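Local coordinates for protein diaminopimelate decarboxylase (Phaeodactylum tricornutum, PDB 7JPJ) that probably decarboxylates meso-diaminopimelate to L-lysine, closing the lysine pathway with pyridoxal 5'-phosphate as its cofactor, at residues K36-E39 against A40-C44; P280-Y283 against L284-A288; I10-T13 against P14-K18. One frame throughout, in Å; residues are numbered along the deposited sequence.

In the fold
Contact 3 comes first along the chain, where helix 14-24 starts, followed by contact 1 inside helix 34-45 and, much later, contact 2 around the short helix 282-285. Contacts 1 and 2 belong to the pyridoxal-binding TIM-barrel domain, their centres about 9 Å apart, and they pack directly: A40 meets the backbone of Y283 and L284, while K36 and L37 meet A288. Contact 3 is about 20 Å from the centres of both and touches them through I10 and F11. S33 of strand 29-33 bonds to K36 N and the A288 backbone; F11 and L12 pack on strand 289-300, its antiparallel neighbour. Contact 2 alone reaches the probable cofactor pocket; contact 1 backs it from behind, and contact 3 is peripheral.

Contact 1 (K36-E39 against A40-C44); sequences KLEE and AADAC
K36-E39 and A40-C44 are consecutive turns of helix 34-45, joined by i to i+4 backbone bonds from A41 N to L37 O, D42 N to E38 O and A43 N to E39 O, each 3.0 Å long, and by a weaker one from A40 N to K36 O. Side chains add little between the turns and divide instead by the face they occupy. The methyls of A40, A41 and A43 stay close to the helix wall; that of A41 lies 3.4 Å from L37 O. L37 is buried, packed on I67, Y70 and F71 of helix 65-73 and on V285. A40 faces the short helix 282-285, its CB 3.4 Å from Y283 O, and C44 lies against Y283 and L284. The other face is charged. In E39, CG is anti to the carbonyl carbon (chi1 -51°) and the chain runs extended from there, bringing the carboxylate back along the helix to K36, where OE1 and K36 NZ form a long ion pair of 3.7 Å. E38 and D42, one turn apart, bring their carboxylates to the same side: E38 CG is 4.4 Å from D42 OD2, and the nearest carboxylate oxygens, E38 OE1 and D42 OD2, are 4.7 Å apart. E38 OE1 and D42 OD1 each have a long, weak ion pair, with K417 and K74 respectively. The helix is thus amphipathic, apolar toward helices 65-73 and 282-285 and charged outside, mostly acidic; the like charges of E38 and D42 would probably repel one another mildly, an effect that the two lysines should partly offset.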
ATOM      1  N   LYS A  36       7.537   7.170  24.731  1.00 22.14           N
ATOM      2  CA  LYS A  36       7.051   8.089  23.707  1.00 21.89           C
ATOM      3  C   LYS A  36       5.527   8.103  23.630  1.00 21.69           C
ATOM      4  O   LYS A  36       4.939   9.109  23.215  1.00 21.52           O
ATOM      5  CB  LYS A  36       7.653   7.725  22.351  1.00 21.38           C
ATOM      6  CG  LYS A  36       9.030   8.324  22.103  1.00 21.43           C
ATOM      7  CD  LYS A  36       8.922   9.803  21.776  1.00 21.44           C
ATOM      8  CE  LYS A  36      10.284  10.460  21.692  1.00 21.60           C
ATOM      9  NZ  LYS A  36      10.181  11.878  21.251  1.00 21.54           N
ATOM     10  N   LEU A  37       4.871   7.006  24.016  1.00 21.74           N
ATOM     11  CA  LEU A  37       3.413   7.007  24.063  1.00 21.41           C
ATOM     12  C   LEU A  37       2.892   7.852  25.219  1.00 22.01           C
ATOM     13  O   LEU A  37       1.833   8.480  25.100  1.00 21.79           O
ATOM     14  CB  LEU A  37       2.884   5.578  24.178  1.00 21.16           C
ATOM     15  CG  LEU A  37       2.975   4.683  22.941  1.00 20.35           C
ATOM     16  CD1 LEU A  37       2.705   3.241  23.325  1.00 20.27           C
ATOM     17  CD2 LEU A  37       2.008   5.144  21.859  1.00 19.09           C
ATOM     18  N   GLU A  38       3.621   7.881  26.337  1.00 23.99           N
ATOM     19  CA  GLU A  38       3.177   8.644  27.499  1.00 24.08           C
ATOM     20  C   GLU A  38       3.274  10.145  27.252  1.00 24.25           C
ATOM     21  O   GLU A  38       2.403  10.907  27.686  1.00 24.33           O
ATOM     22  CB  GLU A  38       3.996   8.248  28.726  1.00 23.97           C
ATOM     23  CG  GLU A  38       3.286   8.491  30.040  1.00 23.69           C
ATOM     24  CD  GLU A  38       4.207   8.351  31.236  1.00 23.39           C
ATOM     25  OE1 GLU A  38       5.168   9.142  31.343  1.00 23.65           O
ATOM     26  OE2 GLU A  38       3.967   7.454  32.070  1.00 23.17           O
ATOM     27  N   GLU A  39       4.333  10.585  26.568  1.00 23.01           N
ATOM     28  CA  GLU A  39       4.477  12.004  26.250  1.00 23.40           C
ATOM     29  C   GLU A  39       3.332  12.497  25.377  1.00 23.38           C
ATOM     30  O   GLU A  39       2.786  13.580  25.613  1.00 23.83           O
ATOM     31  CB  GLU A  39       5.817  12.252  25.557  1.00 23.50           C
ATOM     32  CG  GLU A  39       7.019  11.678  26.287  1.00 23.51           C
ATOM     33  CD  GLU A  39       8.321  11.914  25.538  1.00 23.80           C
ATOM     34  OE1 GLU A  39       8.264  12.413  24.389  1.00 23.91           O
ATOM     35  OE2 GLU A  39       9.397  11.613  26.101  1.00 23.45           O
ATOM     36  N   ALA A  40       2.956  11.718  24.360  1.00 21.20           N
ATOM     37  CA  ALA A  40       1.882  12.141  23.469  1.00 20.75           C
ATOM     38  C   ALA A  40       0.533  12.094  24.172  1.00 20.77           C
ATOM     39  O   ALA A  40      -0.293  13.001  24.002  1.00 20.91           O
ATOM     40  CB  ALA A  40       1.866  11.271  22.215  1.00 19.58           C
ATOM     41  N   ALA A  41       0.294  11.050  24.968  1.00 19.61           N
ATOM     42  CA  ALA A  41      -0.966  10.940  25.695  1.00 19.53           C
ATOM     43  C   ALA A  41      -1.150  12.112  26.650  1.00 20.40           C
ATOM     44  O   ALA A  41      -2.218  12.734  26.692  1.00 20.35           O
ATOM     45  CB  ALA A  41      -1.020   9.614  26.452  1.00 19.35           C
ATOM     46  N   ASP A  42      -0.108  12.433  27.421  1.00 20.96           N
ATOM     47  CA  ASP A  42      -0.190  13.552  28.354  1.00 21.23           C
ATOM     48  C   ASP A  42      -0.343  14.879  27.618  1.00 21.80           C
ATOM     49  O   ASP A  42      -1.104  15.750  28.052  1.00 22.00           O
ATOM     50  CB  ASP A  42       1.048  13.571  29.252  1.00 21.21           C
ATOM     51  CG  ASP A  42       0.884  12.710  30.491  1.00 20.71           C
ATOM     52  OD1 ASP A  42      -0.247  12.242  30.752  1.00 20.42           O
ATOM     53  OD2 ASP A  42       1.891  12.491  31.201  1.00 20.49           O
ATOM     54  N   ALA A  43       0.370  15.049  26.502  1.00 19.48           N
ATOM     55  CA  ALA A  43       0.266  16.290  25.744  1.00 19.78           C
ATOM     56  C   ALA A  43      -1.137  16.494  25.189  1.00 19.40           C
ATOM     57  O   ALA A  43      -1.598  17.635  25.075  1.00 19.73           O
ATOM     58  CB  ALA A  43       1.292  16.304  24.613  1.00 19.92           C
ATOM     59  N   CYS A  44      -1.832  15.410  24.838  1.00 20.55           N
ATOM     60  CA  CYS A  44      -3.186  15.545  24.312  1.00 20.24           C
ATOM     61  C   CYS A  44      -4.205  15.736  25.427  1.00 20.40           C
ATOM     62  O   CYS A  44      -5.135  16.536  25.288  1.00 20.60           O
ATOM     63  CB  CYS A  44      -3.546  14.327  23.461  1.00 18.92           C
ATOM     64  SG  CYS A  44      -2.570  14.169  21.951  1.00 18.26           S
TER

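Contact 2 (P280-Y283 against L284-A288); sequences PGTY and LVAMA. With SO4 (sulfate ion), chain D.
L284 and T282 carry this short helical turn, 282-285, which follows barrel strand 275-278 in the TIM-barrel domain of a fold-type III pyridoxal enzyme. L284 folds back over the strand's exit: its CD1 meets CG of the P280 ring at 3.7 Å, the two side chains crossing at a slant, and it also packs on Y57 and F71. Its amide closes the first turn on G281 O at 3.3 Å, an i to i+3 bond, with the donor well above the carbonyl plane (62° out of it). T282 works in two directions. Its carbonyl oxygen takes two amides, A286 N in the carbonyl plane at 2.9 Å and V285 N from above that plane at 3.2 Å, and this double grip ties the start of the helix to its end. The threonine methyl CG2 touches A286 CB at 3.6 Å, adding an apolar i to i+4 contact beside the bond. Y283 points elsewhere, its OH hydrogen-bonded to T250 O. On the N-terminal side a sulfate sits against the helix start, held by G281 N to O2 and T282 N to O3, both 3.1 Å, and also by G238 N and Y395 OH. With the predicted cofactor lysine K60 close by and D-lysine touching T282, the sulfate probably marks the place of the cofactor phosphate, and the N-terminal end of the helix, with these amides pointing at the sulfate, would probably help to stabilise an anion there. The T282 rotamer, with OG1 anti to the carbonyl carbon (chi1 -57°), brings the hydroxyl round beside its own amide, where OG1 donates to sulfate O1 at 2.8 Å.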
ATOM      1  N   PRO A 280      -6.867  12.763  17.498  1.00 19.18           N
ATOM      2  CA  PRO A 280      -5.506  12.684  16.950  1.00 18.83           C
ATOM      3  C   PRO A 280      -5.122  11.242  16.644  1.00 18.17           C
ATOM      4  O   PRO A 280      -5.373  10.333  17.439  1.00 18.33           O
ATOM      5  CB  PRO A 280      -4.638  13.265  18.071  1.00 19.65           C
ATOM      6  CG  PRO A 280      -5.376  12.930  19.304  1.00 20.21           C
ATOM      7  CD  PRO A 280      -6.846  12.985  18.955  1.00 19.82           C
ATOM      8  N   GLY A 281      -4.521  11.040  15.477  1.00 18.63           N
ATOM      9  CA  GLY A 281      -3.969   9.750  15.127  1.00 18.07           C
ATOM     10  C   GLY A 281      -2.457   9.810  15.053  1.00 18.02           C
ATOM     11  O   GLY A 281      -1.758   9.164  15.841  1.00 18.47           O
ATOM     12  N   THR A 282      -1.951  10.602  14.105  1.00 17.52           N
ATOM     13  CA  THR A 282      -0.511  10.789  13.968  1.00 17.41           C
ATOM     14  C   THR A 282       0.108  11.303  15.265  1.00 18.33           C
ATOM     15  O   THR A 282       1.110  10.764  15.744  1.00 19.17           O
ATOM     16  CB  THR A 282      -0.229  11.753  12.814  1.00 17.26           C
ATOM     17  OG1 THR A 282      -0.814  11.241  11.610  1.00 17.18           O
ATOM     18  CG2 THR A 282       1.266  11.930  12.613  1.00 17.30           C
ATOM     19  N   TYR A 283      -0.498  12.333  15.862  1.00 18.36           N
ATOM     20  CA  TYR A 283       0.099  12.989  17.023  1.00 19.71           C
ATOM     21  C   TYR A 283       0.303  12.045  18.201  1.00 20.64           C
ATOM     22  O   TYR A 283       1.123  12.339  19.076  1.00 21.51           O
ATOM     23  CB  TYR A 283      -0.766  14.174  17.458  1.00 20.13           C
ATOM     24  CG  TYR A 283      -0.003  15.264  18.179  1.00 21.29           C
ATOM     25  CD1 TYR A 283       0.580  16.311  17.476  1.00 21.45           C
ATOM     26  CD2 TYR A 283       0.133  15.249  19.564  1.00 22.22           C
ATOM     27  CE1 TYR A 283       1.278  17.314  18.132  1.00 22.69           C
ATOM     28  CE2 TYR A 283       0.829  16.246  20.227  1.00 23.31           C
ATOM     29  CZ  TYR A 283       1.398  17.275  19.506  1.00 23.66           C
ATOM     30  OH  TYR A 283       2.090  18.268  20.162  1.00 24.51           O
ATOM     31  N   LEU A 284      -0.405  10.920  18.242  1.00 16.59           N
ATOM     32  CA  LEU A 284      -0.320  10.031  19.392  1.00 17.30           C
ATOM     33  C   LEU A 284       0.700   8.912  19.224  1.00 17.53           C
ATOM     34  O   LEU A 284       1.287   8.475  20.221  1.00 18.33           O
ATOM     35  CB  LEU A 284      -1.692   9.419  19.683  1.00 17.52           C
ATOM     36  CG  LEU A 284      -2.651  10.232  20.550  1.00 17.80           C
ATOM     37  CD1 LEU A 284      -4.062   9.699  20.402  1.00 17.90           C
ATOM     38  CD2 LEU A 284      -2.221  10.192  22.009  1.00 18.74           C
ATOM     39  N   VAL A 285       0.937   8.440  17.999  1.00 16.69           N
ATOM     40  CA  VAL A 285       1.681   7.198  17.811  1.00 16.97           C
ATOM     41  C   VAL A 285       2.842   7.343  16.831  1.00 16.53           C
ATOM     42  O   VAL A 285       3.688   6.446  16.735  1.00 16.81           O
ATOM     43  CB  VAL A 285       0.739   6.067  17.350  1.00 17.08           C
ATOM     44  CG1 VAL A 285      -0.267   5.724  18.439  1.00 17.84           C
ATOM     45  CG2 VAL A 285       0.029   6.451  16.062  1.00 16.36           C
ATOM     46  N   ALA A 286       2.898   8.457  16.095  1.00 16.13           N
ATOM     47  CA  ALA A 286       3.904   8.618  15.046  1.00 15.82           C
ATOM     48  C   ALA A 286       5.327   8.448  15.566  1.00 16.33           C
ATOM     49  O   ALA A 286       6.020   7.500  15.180  1.00 16.40           O
ATOM     50  CB  ALA A 286       3.772   9.984  14.371  1.00 15.50           C
ATOM     51  N   MET A 287       5.773   9.355  16.435  1.00 15.16           N
ATOM     52  CA  MET A 287       7.127   9.286  16.979  1.00 15.91           C
ATOM     53  C   MET A 287       7.311   8.152  17.975  1.00 16.64           C
ATOM     54  O   MET A 287       8.436   7.943  18.439  1.00 17.42           O
ATOM     55  CB  MET A 287       7.500  10.611  17.649  1.00 16.52           C
ATOM     56  CG  MET A 287       7.403  11.824  16.740  1.00 16.15           C
ATOM     57  SD  MET A 287       8.226  11.639  15.144  1.00 15.69           S
ATOM     58  CE  MET A 287       9.879  11.161  15.641  1.00 16.60           C
ATOM     59  N   ALA A 288       6.251   7.427  18.319  1.00 17.71           N
ATOM     60  CA  ALA A 288       6.350   6.336  19.275  1.00 17.85           C
ATOM     61  C   ALA A 288       6.743   5.014  18.634  1.00 17.37           C
ATOM     62  O   ALA A 288       6.993   4.045  19.357  1.00 17.33           O
ATOM     63  CB  ALA A 288       5.024   6.165  20.024  1.00 17.77           C
TER
HETATM   64  S   SO4 D 502      -4.391  12.226  11.802  1.00 20.77           S
HETATM   65  O1  SO4 D 502      -3.126  12.691  11.238  1.00 20.77           O
HETATM   66  O2  SO4 D 502      -4.670  12.957  13.037  1.00 20.77           O
HETATM   67  O3  SO4 D 502      -4.308  10.798  12.091  1.00 20.77           O
HETATM   68  O4  SO4 D 502      -5.461  12.452  10.834  1.00 20.77           O

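Contact 3 (I10-T13 against P14-K18); sequences IFLT and PETAK
T13 and T16 meet at the start of helix 14-24, where T13 is the N-cap residue and P14 opens the first turn. Two hydrogen bonds join the loop to the helix. One is backbone: A17 N gives to T13 O at 2.8 Å, the first i to i+4 bond of the helix. The other links the two hydroxyls, T13 OG1 and T16 OG1, at 2.6 Å, and either could supply the proton. The two side chains reach it from different rotamers. T13 OG1 lies between its own backbone N and carbonyl carbon (chi1 68°), which swings the oxygen in over the open helix end, 3.1 Å from T16 N. T16 OG1 leans back toward the cap. The loop is therefore pinned to the first turn at two places, by its carbonyl and by its side chain. Apolar contact lies on the neighbouring side. L12 CD2 touches T16 CG2 at 3.7 Å, the chains meeting at an angle, and L12 also packs on V292 of strand 289-300, so L12 links the helix start, through T16, to that strand. The P14 ring packs on P335 and S340. The one charged group to take part, E15, bends at chi2 (81°) so that its carboxylate curls back toward the cap, while OE2 is hydrogen-bonded to S340 N. Helix start, N-terminal loop and the loop around S340 are joined in this way, away from the D-lysine and cofactor sites. The other carboxylate oxygen, E15 OE1, stands 3.8 Å from T13 OG1.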
ATOM      1  N   ILE A  10      15.763   8.080  17.844  1.00 20.31           N
ATOM      2  CA  ILE A  10      14.783   8.804  18.701  1.00 20.34           C
ATOM      3  C   ILE A  10      14.608   8.069  20.040  1.00 20.36           C
ATOM      4  O   ILE A  10      14.533   8.766  21.063  1.00 20.59           O
ATOM      5  CB  ILE A  10      13.467   9.083  17.947  1.00 20.04           C
ATOM      6  CG1 ILE A  10      13.578  10.320  17.055  1.00 19.95           C
ATOM      7  CG2 ILE A  10      12.263   9.162  18.866  1.00 19.91           C
ATOM      8  CD1 ILE A  10      14.167  11.514  17.752  1.00 20.37           C
ATOM      9  N   PHE A  11      14.570   6.734  20.058  1.00 19.30           N
ATOM     10  CA  PHE A  11      14.431   6.089  21.359  1.00 19.27           C
ATOM     11  C   PHE A  11      15.173   4.757  21.456  1.00 19.30           C
ATOM     12  O   PHE A  11      14.910   3.987  22.389  1.00 19.23           O
ATOM     13  CB  PHE A  11      12.945   5.882  21.721  1.00 18.72           C
ATOM     14  CG  PHE A  11      12.175   5.017  20.750  1.00 18.14           C
ATOM     15  CD1 PHE A  11      12.196   3.632  20.856  1.00 17.95           C
ATOM     16  CD2 PHE A  11      11.400   5.593  19.752  1.00 17.86           C
ATOM     17  CE1 PHE A  11      11.480   2.836  19.969  1.00 17.52           C
ATOM     18  CE2 PHE A  11      10.679   4.801  18.863  1.00 17.41           C
ATOM     19  CZ  PHE A  11      10.719   3.423  18.974  1.00 17.25           C
ATOM     20  N   LEU A  12      16.104   4.468  20.545  1.00 19.66           N
ATOM     21  CA  LEU A  12      16.791   3.177  20.516  1.00 19.70           C
ATOM     22  C   LEU A  12      18.300   3.384  20.517  1.00 20.36           C
ATOM     23  O   LEU A  12      18.862   3.875  19.533  1.00 20.55           O
ATOM     24  CB  LEU A  12      16.374   2.356  19.296  1.00 19.25           C
ATOM     25  CG  LEU A  12      14.983   1.723  19.308  1.00 18.67           C
ATOM     26  CD1 LEU A  12      14.777   0.887  18.058  1.00 18.39           C
ATOM     27  CD2 LEU A  12      14.786   0.883  20.562  1.00 18.71           C
ATOM     28  N   THR A  13      18.952   3.000  21.611  1.00 21.26           N
ATOM     29  CA  THR A  13      20.399   2.872  21.619  1.00 21.89           C
ATOM     30  C   THR A  13      20.796   1.583  20.905  1.00 21.71           C
ATOM     31  O   THR A  13      19.952   0.713  20.667  1.00 21.19           O
ATOM     32  CB  THR A  13      20.929   2.869  23.053  1.00 22.46           C
ATOM     33  OG1 THR A  13      20.515   1.670  23.719  1.00 22.25           O
ATOM     34  CG2 THR A  13      20.417   4.080  23.819  1.00 22.64           C
ATOM     35  N   PRO A  14      22.070   1.439  20.526  1.00 22.94           N
ATOM     36  CA  PRO A  14      22.496   0.163  19.925  1.00 22.96           C
ATOM     37  C   PRO A  14      22.228  -1.039  20.813  1.00 22.91           C
ATOM     38  O   PRO A  14      21.977  -2.134  20.296  1.00 22.85           O
ATOM     39  CB  PRO A  14      23.996   0.374  19.687  1.00 23.16           C
ATOM     40  CG  PRO A  14      24.144   1.848  19.538  1.00 23.31           C
ATOM     41  CD  PRO A  14      23.131   2.461  20.460  1.00 23.15           C
ATOM     42  N   GLU A  15      22.265  -0.871  22.138  1.00 23.34           N
ATOM     43  CA  GLU A  15      21.927  -1.976  23.030  1.00 23.34           C
ATOM     44  C   GLU A  15      20.429  -2.260  23.011  1.00 23.40           C
ATOM     45  O   GLU A  15      20.011  -3.424  22.977  1.00 23.66           O
ATOM     46  CB  GLU A  15      22.395  -1.668  24.452  1.00 23.53           C
ATOM     47  CG  GLU A  15      23.900  -1.790  24.671  1.00 23.92           C
ATOM     48  CD  GLU A  15      24.677  -0.568  24.198  1.00 24.41           C
ATOM     49  OE1 GLU A  15      24.043   0.391  23.701  1.00 24.14           O
ATOM     50  OE2 GLU A  15      25.922  -0.565  24.334  1.00 24.98           O
ATOM     51  N   THR A  16      19.606  -1.208  23.038  1.00 21.87           N
ATOM     52  CA  THR A  16      18.159  -1.398  23.027  1.00 22.29           C
ATOM     53  C   THR A  16      17.673  -1.959  21.697  1.00 22.80           C
ATOM     54  O   THR A  16      16.667  -2.678  21.660  1.00 23.28           O
ATOM     55  CB  THR A  16      17.445  -0.078  23.322  1.00 22.18           C
ATOM     56  OG1 THR A  16      18.169   0.651  24.320  1.00 21.80           O
ATOM     57  CG2 THR A  16      16.038  -0.342  23.828  1.00 22.61           C
ATOM     58  N   ALA A  17      18.362  -1.637  20.598  1.00 21.10           N
ATOM     59  CA  ALA A  17      17.965  -2.157  19.293  1.00 21.39           C
ATOM     60  C   ALA A  17      18.202  -3.660  19.208  1.00 21.74           C
ATOM     61  O   ALA A  17      17.322  -4.414  18.778  1.00 22.40           O
ATOM     62  CB  ALA A  17      18.717  -1.422  18.183  1.00 20.86           C
ATOM     63  N   LYS A  18      19.376  -4.143  19.597  1.00 21.73           N
ATOM     64  CA  LYS A  18      19.615  -5.605  19.604  1.00 22.06           C
ATOM     65  C   LYS A  18      18.661  -6.304  20.571  1.00 22.54           C
ATOM     66  O   LYS A  18      18.287  -7.427  20.278  1.00 23.12           O
ATOM     67  CB  LYS A  18      21.059  -5.959  19.958  1.00 21.34           C
ATOM     68  CG  LYS A  18      21.744  -6.945  19.028  1.00 21.65           C
ATOM     69  CD  LYS A  18      22.850  -7.708  19.713  1.00 21.32           C
ATOM     70  CE  LYS A  18      22.812  -9.193  19.427  1.00 21.64           C
ATOM     71  NZ  LYS A  18      24.059  -9.868  19.859  1.00 21.09           N
TER